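Local structure of DUF3863 domain-containing protein (Parabacteroides distasonis, 3LM3) at residues E105-P110 and S146-F151; I27-T32 and L72-T77; D221-R226 and F343-S348; N356-W361 and L371-H376. The protein is of unknown function but probably acts on carbohydrates, as a glycoside hydrolase or deacetylase. One frame throughout, in Å; residues are numbered along the deposited sequence. Where two conformers were deposited one is given.

Contact 1. Residues E105-P110 and S146-F151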
loop_
_atom_site.group_PDB
_atom_site.type_symbol
_atom_site.label_atom_id
_atom_site.label_comp_id
_atom_site.label_asym_id
_atom_site.label_seq_id
_atom_site.Cartn_x
_atom_site.Cartn_y
_atom_site.Cartn_z
ATOM N N GLU A 105 11.621 10.723 -5.861
ATOM C CA GLU A 105 10.548 10.862 -6.837
ATOM C C GLU A 105 9.609 11.987 -6.370
ATOM O O GLU A 105 9.425 12.197 -5.170
ATOM C CB GLU A 105 9.799 9.520 -6.944
ATOM C CG GLU A 105 8.604 9.465 -7.840
ATOM C CD GLU A 105 8.104 8.063 -8.055
ATOM O OE1 GLU A 105 7.966 7.310 -7.074
ATOM O OE2 GLU A 105 7.840 7.687 -9.221
ATOM N N VAL A 106 8.973 12.665 -7.323
ATOM C CA VAL A 106 7.991 13.696 -7.047
ATOM C C VAL A 106 6.753 13.380 -7.848
ATOM O O VAL A 106 6.802 13.282 -9.089
ATOM C CB VAL A 106 8.519 15.076 -7.462
ATOM C CG1 VAL A 106 7.482 16.199 -7.059
ATOM C CG2 VAL A 106 9.911 15.344 -6.819
ATOM N N THR A 107 5.644 13.154 -7.155
ATOM C CA THR A 107 4.438 12.782 -7.867
ATOM C C THR A 107 3.168 13.234 -7.180
ATOM O O THR A 107 3.183 13.969 -6.194
ATOM C CB THR A 107 4.408 11.236 -8.158
ATOM O OG1 THR A 107 3.458 10.997 -9.204
ATOM C CG2 THR A 107 4.072 10.417 -6.879
ATOM N N TYR A 108 2.055 12.897 -7.821
ATOM C CA TYR A 108 0.696 13.278 -7.426
ATOM C C TYR A 108 0.131 12.274 -6.434
ATOM O O TYR A 108 0.237 11.051 -6.623
ATOM C CB TYR A 108 -0.180 13.336 -8.685
ATOM C CG TYR A 108 -1.569 13.909 -8.521
ATOM C CD1 TYR A 108 -1.787 15.013 -7.742
ATOM C CD2 TYR A 108 -2.666 13.348 -9.177
ATOM C CE1 TYR A 108 -3.088 15.552 -7.583
ATOM C CE2 TYR A 108 -3.946 13.901 -9.041
ATOM C CZ TYR A 108 -4.139 14.997 -8.218
ATOM O OH TYR A 108 -5.365 15.615 -7.968
ATOM N N PHE A 109 -0.516 12.800 -5.392
ATOM C CA PHE A 109 -1.157 12.024 -4.309
ATOM C C PHE A 109 -2.535 12.628 -4.075
ATOM O O PHE A 109 -2.702 13.480 -3.198
ATOM C CB PHE A 109 -0.307 12.083 -3.027
ATOM C CG PHE A 109 -0.594 10.995 -2.032
ATOM C CD1 PHE A 109 -1.869 10.610 -1.725
ATOM C CD2 PHE A 109 0.442 10.365 -1.376
ATOM C CE1 PHE A 109 -2.117 9.590 -0.787
ATOM C CE2 PHE A 109 0.220 9.362 -0.460
ATOM C CZ PHE A 109 -1.079 8.963 -0.174
ATOM N N PRO A 110 -3.550 12.184 -4.862
ATOM C CA PRO A 110 -4.881 12.812 -4.839
ATOM C C PRO A 110 -5.766 12.413 -3.656
ATOM O O PRO A 110 -6.890 11.957 -3.843
ATOM C CB PRO A 110 -5.488 12.364 -6.179
ATOM C CG PRO A 110 -4.800 11.132 -6.510
ATOM C CD PRO A 110 -3.389 11.340 -6.050
ATOM N N SER A 146 5.649 6.763 -10.906
ATOM C CA SER A 146 4.414 6.257 -10.278
ATOM C C SER A 146 3.483 7.418 -9.992
ATOM O O SER A 146 3.921 8.595 -10.061
ATOM C CB SER A 146 4.734 5.543 -8.954
ATOM O OG SER A 146 5.166 6.451 -7.963
ATOM N N ILE A 147 2.227 7.077 -9.691
ATOM C CA ILE A 147 1.246 7.968 -9.079
ATOM C C ILE A 147 0.818 7.327 -7.763
ATOM O O ILE A 147 0.607 6.114 -7.700
ATOM C CB ILE A 147 0.005 8.132 -9.989
ATOM C CG1 ILE A 147 0.403 8.828 -11.283
ATOM C CG2 ILE A 147 -1.158 8.892 -9.293
ATOM C CD1 ILE A 147 0.664 10.358 -11.192
HETATM N N MSE A 148 0.656 8.139 -6.718
HETATM C CA MSE A 148 0.230 7.674 -5.391
HETATM C C MSE A 148 -1.277 7.815 -5.282
HETATM O O MSE A 148 -1.785 8.756 -4.677
HETATM C CB MSE A 148 0.928 8.454 -4.272
HETATM C CG MSE A 148 2.457 8.347 -4.293
HETATM SE SE MSE A 148 3.180 6.512 -4.177
HETATM C CE MSE A 148 2.506 6.032 -2.432
ATOM N N GLY A 149 -1.989 6.905 -5.936
ATOM C CA GLY A 149 -3.421 7.076 -6.135
ATOM C C GLY A 149 -4.328 6.645 -5.013
ATOM O O GLY A 149 -5.384 7.267 -4.795
ATOM N N GLY A 150 -4.028 5.520 -4.358
ATOM C CA GLY A 150 -4.985 4.911 -3.401
ATOM C C GLY A 150 -6.156 4.313 -4.182
ATOM O O GLY A 150 -5.957 3.377 -4.942
ATOM N N PHE A 151 -7.356 4.809 -3.942
ATOM C CA PHE A 151 -8.486 4.357 -4.722
ATOM C C PHE A 151 -8.312 4.892 -6.162
ATOM O O PHE A 151 -8.858 5.984 -6.393
ATOM C CB PHE A 151 -9.827 4.787 -4.055
ATOM C CG PHE A 151 -10.181 3.961 -2.832
ATOM C CD1 PHE A 151 -9.508 4.147 -1.639
ATOM C CD2 PHE A 151 -11.088 2.927 -2.908
ATOM C CE1 PHE A 151 -9.810 3.371 -0.507
ATOM C CE2 PHE A 151 -11.396 2.160 -1.780
ATOM C CZ PHE A 151 -10.755 2.380 -0.597
#

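Contact 2. Residues I27-T32 and L72-T77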
loop_
_atom_site.group_PDB
_atom_site.type_symbol
_atom_site.label_atom_id
_atom_site.label_comp_id
_atom_site.label_asym_id
_atom_site.label_seq_id
_atom_site.Cartn_x
_atom_site.Cartn_y
_atom_site.Cartn_z
ATOM N N ILE A 27 6.319 10.278 1.420
ATOM C CA ILE A 27 5.913 11.365 2.322
ATOM C C ILE A 27 4.879 12.220 1.590
ATOM O O ILE A 27 5.155 12.692 0.454
ATOM C CB ILE A 27 7.118 12.227 2.806
ATOM C CG1 ILE A 27 8.084 11.368 3.612
ATOM C CG2 ILE A 27 6.612 13.422 3.650
ATOM C CD1 ILE A 27 9.328 12.076 4.014
HETATM N N MSE A 28 3.704 12.396 2.191
HETATM C CA MSE A 28 2.581 13.106 1.592
HETATM C C MSE A 28 2.548 14.562 2.048
HETATM O O MSE A 28 2.697 14.852 3.253
HETATM C CB MSE A 28 1.261 12.458 1.959
HETATM C CG MSE A 28 0.037 13.109 1.395
HETATM SE SE MSE A 28 -1.552 12.204 2.034
HETATM C CE MSE A 28 -2.799 12.956 0.754
ATOM N N ILE A 29 2.368 15.456 1.086
ATOM C CA ILE A 29 2.217 16.894 1.311
ATOM C C ILE A 29 0.804 17.298 0.858
ATOM O O ILE A 29 0.368 16.972 -0.236
ATOM C CB ILE A 29 3.234 17.706 0.508
ATOM C CG1 ILE A 29 4.673 17.223 0.732
ATOM C CG2 ILE A 29 3.086 19.212 0.824
ATOM C CD1 ILE A 29 5.157 17.273 2.116
ATOM N N ARG A 30 0.073 18.037 1.697
ATOM C CA ARG A 30 -1.342 18.366 1.442
ATOM C C ARG A 30 -1.697 19.686 2.102
ATOM O O ARG A 30 -0.889 20.220 2.848
ATOM C CB ARG A 30 -2.246 17.225 1.945
ATOM C CG ARG A 30 -2.234 17.022 3.441
ATOM C CD ARG A 30 -2.622 15.620 3.838
ATOM N NE ARG A 30 -2.955 15.562 5.246
ATOM C CZ ARG A 30 -3.244 14.441 5.895
ATOM N NH1 ARG A 30 -3.166 13.266 5.283
ATOM N NH2 ARG A 30 -3.624 14.526 7.179
ATOM N N THR A 31 -2.897 20.216 1.829
ATOM C CA THR A 31 -3.431 21.394 2.503
ATOM C C THR A 31 -4.574 21.035 3.438
ATOM O O THR A 31 -4.890 21.792 4.343
ATOM C CB THR A 31 -3.879 22.528 1.550
ATOM O OG1 THR A 31 -5.230 22.321 1.093
ATOM C CG2 THR A 31 -2.898 22.760 0.378
ATOM N N THR A 32 -5.224 19.914 3.193
ATOM C CA THR A 32 -6.289 19.352 4.043
ATOM C C THR A 32 -6.180 17.823 3.916
ATOM O O THR A 32 -5.499 17.329 2.989
ATOM C CB THR A 32 -7.702 19.810 3.616
ATOM O OG1 THR A 32 -8.031 19.228 2.342
ATOM C CG2 THR A 32 -7.834 21.313 3.518
ATOM N N LEU A 72 13.058 8.341 -1.607
ATOM C CA LEU A 72 11.641 8.177 -1.320
ATOM C C LEU A 72 10.804 8.933 -2.341
ATOM O O LEU A 72 11.313 9.677 -3.179
ATOM C CB LEU A 72 11.358 8.634 0.102
ATOM C CG LEU A 72 11.661 10.080 0.497
ATOM C CD1 LEU A 72 10.686 11.096 -0.113
ATOM C CD2 LEU A 72 11.720 10.206 2.050
ATOM N N THR A 73 9.495 8.731 -2.281
ATOM C CA THR A 73 8.537 9.415 -3.113
ATOM C C THR A 73 7.862 10.520 -2.343
ATOM O O THR A 73 7.235 10.254 -1.314
ATOM C CB THR A 73 7.487 8.420 -3.609
ATOM O OG1 THR A 73 8.137 7.384 -4.365
ATOM C CG2 THR A 73 6.410 9.073 -4.463
ATOM N N TRP A 74 7.947 11.740 -2.855
ATOM C CA TRP A 74 7.156 12.864 -2.351
ATOM C C TRP A 74 5.862 12.889 -3.119
ATOM O O TRP A 74 5.864 12.956 -4.352
ATOM C CB TRP A 74 7.912 14.158 -2.597
ATOM C CG TRP A 74 9.216 14.275 -1.866
ATOM C CD1 TRP A 74 10.473 14.047 -2.383
ATOM C CD2 TRP A 74 9.420 14.684 -0.498
ATOM N NE1 TRP A 74 11.420 14.291 -1.421
ATOM C CE2 TRP A 74 10.796 14.683 -0.257
ATOM C CE3 TRP A 74 8.546 15.037 0.557
ATOM C CZ2 TRP A 74 11.345 15.038 0.976
ATOM C CZ3 TRP A 74 9.091 15.400 1.778
ATOM C CH2 TRP A 74 10.475 15.399 1.990
ATOM N N GLY A 75 4.747 12.845 -2.424
ATOM C CA GLY A 75 3.459 12.866 -3.063
ATOM C C GLY A 75 2.667 14.087 -2.642
ATOM O O GLY A 75 2.471 14.320 -1.444
ATOM N N PHE A 76 2.197 14.874 -3.617
ATOM C CA PHE A 76 1.472 16.123 -3.359
ATOM C C PHE A 76 0.025 16.032 -3.811
ATOM O O PHE A 76 -0.259 15.572 -4.915
ATOM C CB PHE A 76 2.075 17.262 -4.186
ATOM C CG PHE A 76 3.431 17.757 -3.722
ATOM C CD1 PHE A 76 4.589 17.042 -3.947
ATOM C CD2 PHE A 76 3.526 18.971 -3.088
ATOM C CE1 PHE A 76 5.825 17.548 -3.521
ATOM C CE2 PHE A 76 4.755 19.469 -2.650
ATOM C CZ PHE A 76 5.878 18.754 -2.859
ATOM N N THR A 77 -0.896 16.567 -3.013
ATOM C CA THR A 77 -2.245 16.795 -3.505
ATOM C C THR A 77 -2.261 17.958 -4.521
ATOM O O THR A 77 -1.304 18.718 -4.624
ATOM C CB THR A 77 -3.179 17.174 -2.390
ATOM O OG1 THR A 77 -2.769 18.439 -1.840
ATOM C CG2 THR A 77 -3.224 16.094 -1.339
#

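Contact 3. Residues D221-R226 and F343-S348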
loop_
_atom_site.group_PDB
_atom_site.type_symbol
_atom_site.label_atom_id
_atom_site.label_comp_id
_atom_site.label_asym_id
_atom_site.label_seq_id
_atom_site.Cartn_x
_atom_site.Cartn_y
_atom_site.Cartn_z
ATOM N N ASP A 221 0.353 -6.029 9.105
ATOM C CA ASP A 221 0.464 -7.270 9.868
ATOM C C ASP A 221 -0.778 -8.058 9.479
ATOM O O ASP A 221 -1.898 -7.658 9.781
ATOM C CB ASP A 221 0.504 -6.945 11.350
ATOM C CG ASP A 221 0.657 -8.200 12.221
ATOM O OD1 ASP A 221 0.093 -9.252 11.833
ATOM O OD2 ASP A 221 1.359 -8.141 13.280
ATOM N N PHE A 222 -0.572 -9.188 8.804
ATOM C CA PHE A 222 -1.699 -9.945 8.260
ATOM C C PHE A 222 -2.694 -10.386 9.329
ATOM O O PHE A 222 -3.903 -10.445 9.083
ATOM C CB PHE A 222 -1.216 -11.182 7.497
ATOM C CG PHE A 222 -0.529 -10.891 6.191
ATOM C CD1 PHE A 222 -1.194 -10.227 5.181
ATOM C CD2 PHE A 222 0.715 -11.431 5.907
ATOM C CE1 PHE A 222 -0.597 -10.022 3.961
ATOM C CE2 PHE A 222 1.321 -11.226 4.671
ATOM C CZ PHE A 222 0.647 -10.558 3.695
ATOM N N ILE A 223 -2.214 -10.693 10.525
ATOM C CA ILE A 223 -3.123 -11.091 11.607
ATOM C C ILE A 223 -4.025 -9.919 12.009
ATOM O O ILE A 223 -5.241 -10.087 12.172
ATOM C CB ILE A 223 -2.332 -11.673 12.794
ATOM C CG1 ILE A 223 -1.772 -13.057 12.361
ATOM C CG2 ILE A 223 -3.224 -11.827 14.022
ATOM C CD1 ILE A 223 -0.735 -13.643 13.280
ATOM N N CYS A 224 -3.469 -8.723 12.139
ATOM C CA CYS A 224 -4.266 -7.559 12.489
ATOM C C CYS A 224 -5.278 -7.216 11.401
ATOM O O CYS A 224 -6.409 -6.798 11.682
ATOM C CB CYS A 224 -3.375 -6.352 12.731
ATOM S SG CYS A 224 -2.074 -6.598 13.984
ATOM N N ALA A 225 -4.859 -7.387 10.147
ATOM C CA ALA A 225 -5.630 -6.924 8.991
ATOM C C ALA A 225 -6.814 -7.791 8.656
ATOM O O ALA A 225 -7.598 -7.427 7.784
ATOM C CB ALA A 225 -4.688 -6.784 7.778
ATOM N N ARG A 226 -6.992 -8.940 9.314
ATOM C CA ARG A 226 -8.183 -9.763 9.129
ATOM C C ARG A 226 -9.445 -9.010 9.498
ATOM O O ARG A 226 -10.493 -9.253 8.916
ATOM C CB ARG A 226 -8.154 -11.018 10.024
ATOM C CG ARG A 226 -7.048 -11.985 9.752
ATOM C CD ARG A 226 -7.018 -13.047 10.860
ATOM N NE ARG A 226 -6.815 -12.424 12.167
ATOM C CZ ARG A 226 -7.429 -12.729 13.307
ATOM N NH1 ARG A 226 -8.297 -13.744 13.386
ATOM N NH2 ARG A 226 -7.156 -12.048 14.398
ATOM N N PHE A 343 2.999 -16.182 1.955
ATOM C CA PHE A 343 3.442 -15.643 3.227
ATOM C C PHE A 343 3.021 -16.541 4.361
ATOM O O PHE A 343 1.968 -17.173 4.280
ATOM C CB PHE A 343 2.866 -14.239 3.466
ATOM C CG PHE A 343 3.220 -13.269 2.391
ATOM C CD1 PHE A 343 4.456 -12.649 2.380
ATOM C CD2 PHE A 343 2.334 -12.993 1.367
ATOM C CE1 PHE A 343 4.811 -11.806 1.337
ATOM C CE2 PHE A 343 2.696 -12.115 0.319
ATOM C CZ PHE A 343 3.929 -11.521 0.326
ATOM N N VAL A 344 3.838 -16.567 5.404
ATOM C CA VAL A 344 3.519 -17.253 6.661
ATOM C C VAL A 344 3.837 -16.301 7.805
ATOM O O VAL A 344 4.910 -15.673 7.804
ATOM C CB VAL A 344 4.328 -18.547 6.828
ATOM C CG1 VAL A 344 4.088 -19.162 8.217
ATOM C CG2 VAL A 344 4.007 -19.534 5.711
ATOM N N GLU A 345 2.926 -16.165 8.758
ATOM C CA GLU A 345 3.152 -15.292 9.911
ATOM C C GLU A 345 2.531 -15.871 11.149
ATOM O O GLU A 345 1.413 -16.340 11.102
ATOM C CB GLU A 345 2.525 -13.927 9.665
ATOM C CG GLU A 345 2.754 -12.953 10.824
ATOM C CD GLU A 345 1.733 -11.875 10.963
ATOM O OE1 GLU A 345 0.897 -11.697 10.055
ATOM O OE2 GLU A 345 1.796 -11.130 11.993
ATOM N N ARG A 346 3.261 -15.813 12.254
ATOM C CA ARG A 346 2.671 -15.974 13.584
ATOM C C ARG A 346 2.592 -14.624 14.267
ATOM O O ARG A 346 3.356 -13.703 13.959
ATOM C CB ARG A 346 3.436 -16.966 14.447
ATOM C CG ARG A 346 3.268 -18.366 13.991
ATOM C CD ARG A 346 4.083 -19.327 14.829
ATOM N NE ARG A 346 3.763 -20.694 14.450
ATOM C CZ ARG A 346 4.106 -21.769 15.163
ATOM N NH1 ARG A 346 4.800 -21.645 16.281
ATOM N NH2 ARG A 346 3.744 -22.970 14.729
ATOM N N GLY A 347 1.655 -14.457 15.195
ATOM C CA GLY A 347 1.501 -13.156 15.840
ATOM C C GLY A 347 2.755 -12.747 16.587
ATOM O O GLY A 347 3.491 -13.602 17.105
ATOM N N SER A 348 2.996 -11.445 16.675
ATOM C CA SER A 348 4.140 -10.937 17.414
ATOM C C SER A 348 4.014 -11.150 18.903
ATOM O O SER A 348 5.000 -11.094 19.634
ATOM C CB SER A 348 4.343 -9.454 17.157
ATOM O OG SER A 348 3.265 -8.678 17.656
#

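Contact 4. Residues N356-W361 and L371-H376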
loop_
_atom_site.group_PDB
_atom_site.type_symbol
_atom_site.label_atom_id
_atom_site.label_comp_id
_atom_site.label_asym_id
_atom_site.label_seq_id
_atom_site.Cartn_x
_atom_site.Cartn_y
_atom_site.Cartn_z
ATOM N N ASN A 356 -1.096 -16.805 19.368
ATOM C CA ASN A 356 -1.568 -18.149 19.172
ATOM C C ASN A 356 -1.976 -18.424 17.734
ATOM O O ASN A 356 -2.297 -19.569 17.413
ATOM C CB ASN A 356 -2.773 -18.424 20.071
ATOM C CG ASN A 356 -3.992 -17.630 19.662
ATOM O OD1 ASN A 356 -3.989 -16.409 19.727
ATOM N ND2 ASN A 356 -5.065 -18.337 19.265
ATOM N N LEU A 357 -1.943 -17.391 16.889
ATOM C CA LEU A 357 -2.393 -17.530 15.504
ATOM C C LEU A 357 -1.250 -17.674 14.519
ATOM O O LEU A 357 -0.232 -16.974 14.611
ATOM C CB LEU A 357 -3.273 -16.329 15.134
ATOM C CG LEU A 357 -4.568 -16.159 15.925
ATOM C CD1 LEU A 357 -5.273 -14.858 15.527
ATOM C CD2 LEU A 357 -5.514 -17.366 15.750
ATOM N N GLU A 358 -1.426 -18.584 13.552
ATOM C CA GLU A 358 -0.550 -18.728 12.415
ATOM C C GLU A 358 -1.399 -18.522 11.175
ATOM O O GLU A 358 -2.431 -19.226 10.975
ATOM C CB GLU A 358 0.096 -20.101 12.361
ATOM C CG GLU A 358 1.014 -20.262 11.171
ATOM C CD GLU A 358 1.779 -21.565 11.237
ATOM O OE1 GLU A 358 2.805 -21.630 11.942
ATOM O OE2 GLU A 358 1.327 -22.532 10.611
ATOM N N ILE A 359 -1.013 -17.546 10.344
ATOM C CA ILE A 359 -1.728 -17.267 9.099
ATOM C C ILE A 359 -0.843 -17.599 7.919
ATOM O O ILE A 359 0.365 -17.329 7.953
ATOM C CB ILE A 359 -2.259 -15.804 9.029
ATOM C CG1 ILE A 359 -3.207 -15.630 7.835
ATOM C CG2 ILE A 359 -1.110 -14.754 8.964
ATOM C CD1 ILE A 359 -4.034 -14.353 7.963
ATOM N N LYS A 360 -1.428 -18.198 6.885
ATOM C CA LYS A 360 -0.746 -18.446 5.645
ATOM C C LYS A 360 -1.564 -17.806 4.531
ATOM O O LYS A 360 -2.759 -18.091 4.387
ATOM C CB LYS A 360 -0.604 -19.937 5.373
ATOM C CG LYS A 360 0.296 -20.643 6.360
ATOM C CD LYS A 360 0.507 -22.104 6.028
ATOM C CE LYS A 360 1.533 -22.689 6.982
ATOM N NZ LYS A 360 1.766 -24.171 6.794
ATOM N N TRP A 361 -0.914 -16.988 3.704
ATOM C CA TRP A 361 -1.536 -16.408 2.503
ATOM C C TRP A 361 -0.916 -17.008 1.253
ATOM O O TRP A 361 0.289 -17.282 1.225
ATOM C CB TRP A 361 -1.307 -14.892 2.446
ATOM C CG TRP A 361 -2.360 -14.066 3.107
ATOM C CD1 TRP A 361 -2.272 -13.416 4.309
ATOM C CD2 TRP A 361 -3.683 -13.831 2.618
ATOM N NE1 TRP A 361 -3.457 -12.754 4.579
ATOM C CE2 TRP A 361 -4.334 -12.994 3.550
ATOM C CE3 TRP A 361 -4.390 -14.238 1.474
ATOM C CZ2 TRP A 361 -5.646 -12.584 3.381
ATOM C CZ3 TRP A 361 -5.705 -13.823 1.321
ATOM C CH2 TRP A 361 -6.311 -12.999 2.256
ATOM N N LEU A 371 -5.311 -19.189 5.130
ATOM C CA LEU A 371 -5.580 -20.237 6.096
ATOM C C LEU A 371 -5.133 -19.716 7.466
ATOM O O LEU A 371 -4.058 -19.093 7.578
ATOM C CB LEU A 371 -4.782 -21.494 5.741
ATOM C CG LEU A 371 -5.022 -22.084 4.356
ATOM C CD1 LEU A 371 -4.075 -23.286 4.133
ATOM C CD2 LEU A 371 -6.469 -22.481 4.186
ATOM N N LEU A 372 -5.926 -19.981 8.493
ATOM C CA LEU A 372 -5.643 -19.511 9.852
ATOM C C LEU A 372 -5.730 -20.693 10.795
ATOM O O LEU A 372 -6.674 -21.514 10.704
ATOM C CB LEU A 372 -6.671 -18.472 10.269
ATOM C CG LEU A 372 -6.363 -17.735 11.575
ATOM C CD1 LEU A 372 -5.143 -16.817 11.454
ATOM C CD2 LEU A 372 -7.569 -16.949 12.026
ATOM N N ARG A 373 -4.773 -20.769 11.719
ATOM C CA ARG A 373 -4.673 -21.907 12.649
ATOM C C ARG A 373 -4.323 -21.410 14.049
ATOM O O ARG A 373 -3.517 -20.501 14.190
ATOM C CB ARG A 373 -3.617 -22.892 12.173
ATOM C CG ARG A 373 -3.491 -24.145 13.026
ATOM C CD ARG A 373 -2.615 -25.208 12.347
ATOM N NE ARG A 373 -1.217 -24.816 12.188
ATOM C CZ ARG A 373 -0.226 -25.137 13.026
ATOM N NH1 ARG A 373 -0.478 -25.856 14.114
ATOM N NH2 ARG A 373 1.018 -24.736 12.777
ATOM N N ASP A 374 -4.988 -21.965 15.059
ATOM C CA ASP A 374 -4.676 -21.744 16.470
ATOM C C ASP A 374 -3.632 -22.783 16.806
ATOM O O ASP A 374 -3.988 -23.916 17.186
ATOM C CB ASP A 374 -5.956 -21.891 17.328
ATOM C CG ASP A 374 -5.680 -21.927 18.814
ATOM O OD1 ASP A 374 -4.624 -21.431 19.226
ATOM O OD2 ASP A 374 -6.529 -22.483 19.564
ATOM N N TRP A 375 -2.355 -22.425 16.701
ATOM C CA TRP A 375 -1.275 -23.383 16.873
ATOM C C TRP A 375 -1.015 -23.695 18.353
ATOM O O TRP A 375 -0.284 -24.634 18.642
ATOM C CB TRP A 375 0.012 -22.963 16.143
ATOM C CG TRP A 375 0.657 -21.735 16.695
ATOM C CD1 TRP A 375 0.446 -20.456 16.302
ATOM C CD2 TRP A 375 1.660 -21.692 17.705
ATOM N NE1 TRP A 375 1.228 -19.615 17.030
ATOM C CE2 TRP A 375 1.971 -20.338 17.916
ATOM C CE3 TRP A 375 2.305 -22.667 18.477
ATOM C CZ2 TRP A 375 2.930 -19.920 18.846
ATOM C CZ3 TRP A 375 3.238 -22.245 19.433
ATOM C CH2 TRP A 375 3.541 -20.888 19.600
ATOM N N HIS A 376 -1.633 -22.938 19.266
ATOM C CA HIS A 376 -1.543 -23.241 20.699
ATOM C C HIS A 376 -2.385 -24.439 21.083
ATOM O O HIS A 376 -2.220 -24.975 22.188
ATOM C CB HIS A 376 -2.019 -22.061 21.542
ATOM C CG HIS A 376 -1.009 -20.975 21.679
ATOM N ND1 HIS A 376 -1.169 -19.927 22.567
ATOM C CD2 HIS A 376 0.183 -20.779 21.061
ATOM C CE1 HIS A 376 -0.122 -19.128 22.472
ATOM N NE2 HIS A 376 0.708 -19.606 21.555
HETATM O O HOH W 1 -2.464 -21.176 8.957
HETATM O O HOH W 2 -1.014 -23.340 9.666
#

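Contact 1. Residues E105-P110 and S146-F151
T107 holds OG1 opposite its own backbone N (chi1 -162°), which presents OG1 to the carbonyl of S146, while selenomethionine M148 keeps CG beside its backbone N (chi1 -60°), where it meets the T107 methyl. Strands 105-108 and 146-148 run the same general way but splay by 55°, and helix 120-138 lies between them in sequence, a beta-alpha-beta connection consistent with the beta/alpha barrel of the glycoside hydrolase/deacetylase clan. Because the strands diverge, one backbone bond joins them, M148 N to Y108 O (2.9 Å), and side chains do the rest. The short hydroxyl of T107 suits this: OG1 donates to S146 O at 2.6 Å, in the carbonyl plane on a lone pair, and its methyl CG2 lies 3.7 Å from M148 CG. The extended chain of E105 carries its carboxylate to S146 OG, which can give at most a weak bond to one of its two oxygens; this buried acid has firmer partners in T73 OG1 and G323 N at OE1, and Q145 N at OE2. I147 adds apolar contact, its CD1 4.0 Å from Y108 CB. M148 lays CB over the F109 ring, and M148 O lies 3.3 Å from F109 CA in a CA-H...O contact.

Contact 2. Residues I27-T32 and L72-T77
Two parallel strands, 27-29 and 73-76, pair in a buried beta sheet, with I27 opposite W74, I29 opposite F76, and M28 opposite G75, which has no side chain. Backbone bonds alternate in direction: I27 N to T73 O, G75 N to I27 O, I29 N to G75 O (2.8 Å) and T77 N to I29 O (3.1 Å). On the other face I27 and W74 both set the first side-chain bond beside the backbone N (chi1 -62° and -64°) and lie alongside each other, I27 CG2 3.7 Å from W74 CZ3. I29 places CB over the F76 ring, 4.1 Å from its centroid. Helix 53-64 follows the first strand and packs on W74, a beta-alpha-beta unit of what is probably a beta/alpha barrel; helix 86-102 covers W74 and F76. Branched and aromatic residues fill this layer between sheet and helices. Just before strand 73-76, L72 CD2 touches I27 CD1 at 3.6 Å. T77, N-cap of helix 78-82, bonds through OG1 to E35 and A80 N, turning its methyl CG2 to R30 CB (3.6 Å).

Contact 3. Residues D221-R226 and F343-S348
D221 begins the short helical turn 222-225 as its N-cap, and its OD1 lies only 2.5 Å from E345 OE2. E345 gets there on an extended chain with CG anti to the backbone N (chi1 -179°). The pair of acids has further partners: S353 OG at D221 OD2 and H264 NE2 at E345 OE2. F222 comes next, its CE2 3.6 Å from F343 CB and its CZ over a face of the F343 ring; the two planes meet obliquely at 48°, while E345 OE1 sits at the edge of the F222 ring. With an alanine in place of F222, the F343 face would probably lose its cover and a gap would open between the turn and F343, where the W361 ring also meets F222. I223 N divides itself between two weak bonds, to D221 OD1 (3.0 Å) and E345 OE1 (3.3 Å), so both acids meet the start of the turn. The I223 side chain packs CD1 tightly against G347 N (3.2 Å), where glycine offers a bare backbone. The turn thus packs against strand 341-346, with F222 and I223 also touching I359 of strand 357-363 and D221 resting on helix 255-277.

Contact 4. Residues N356-W361 and L371-H376
E358 and R373 are paired across a beta hairpin of strands 357-363 and 367-374, the middle pair of a four-stranded antiparallel sheet, with their side chains alongside. Among the backbone bonds, E358 with R373 and K360 with L371 form hydrogen-bonded pairs, whereas L357 with D374 and I359 with L372 are non-hydrogen-bonded; past the strand end, W375 N reaches N356 O at 2.9 Å. Of the charged contacts, R373 NH2 bonds to E358 OE2 at 3.1 Å. Both residues set CG anti to the backbone N, and R373 bends at chi3 (65°) to bring NH2 there; the oxygen lies at the guanidinium edge, the nitrogen above the carboxylate plane, and the planes stand 74° apart. A water joins the same groups, donating to E358 OE2 (2.7 Å) and accepting from R373 NE (2.9 Å). E358 OE1 pairs with R346, so one acid serves two arginines. An alanine at E358 would probably leave R346 and R373 without their shared counter-charge, and the R373 guanidinium less firmly fixed. An amide-carboxylate bond, nearly straight, joins N356 ND2 to D374 OD1 from above the carboxylate plane, while T377 takes D374 OD2. Apolar packing falls to L372, whose CD1 lies 3.9 Å from I359 CB. At the open end of the hairpin, N356 CB sits over the face of H376, 3.5 Å from the ring centroid in a CH-pi contact.

How the contacts relate
The four contacts form two pairs on opposite sides of the chain's centre. Contacts 1 and 2 have centres 8 Å apart and share a parallel sheet: strand 73-76 lies between 21-29 and 105-108, with E105 O 2.8 Å from W74 N. Contacts 3 and 4, also 8 Å apart between centres, meet through strands 341-346 and 357-363, where E345 O is 2.8 Å from I359 N; the W361 ring also rests on F222. Between the groups the centres of contacts 1 and 3 are 27 Å apart, those of contacts 2 and 4 37 Å. No active site is established; a bound di(hydroxyethyl)ether comes within about 3 Å of the N356 side chain in contact 4, nearest atoms compared.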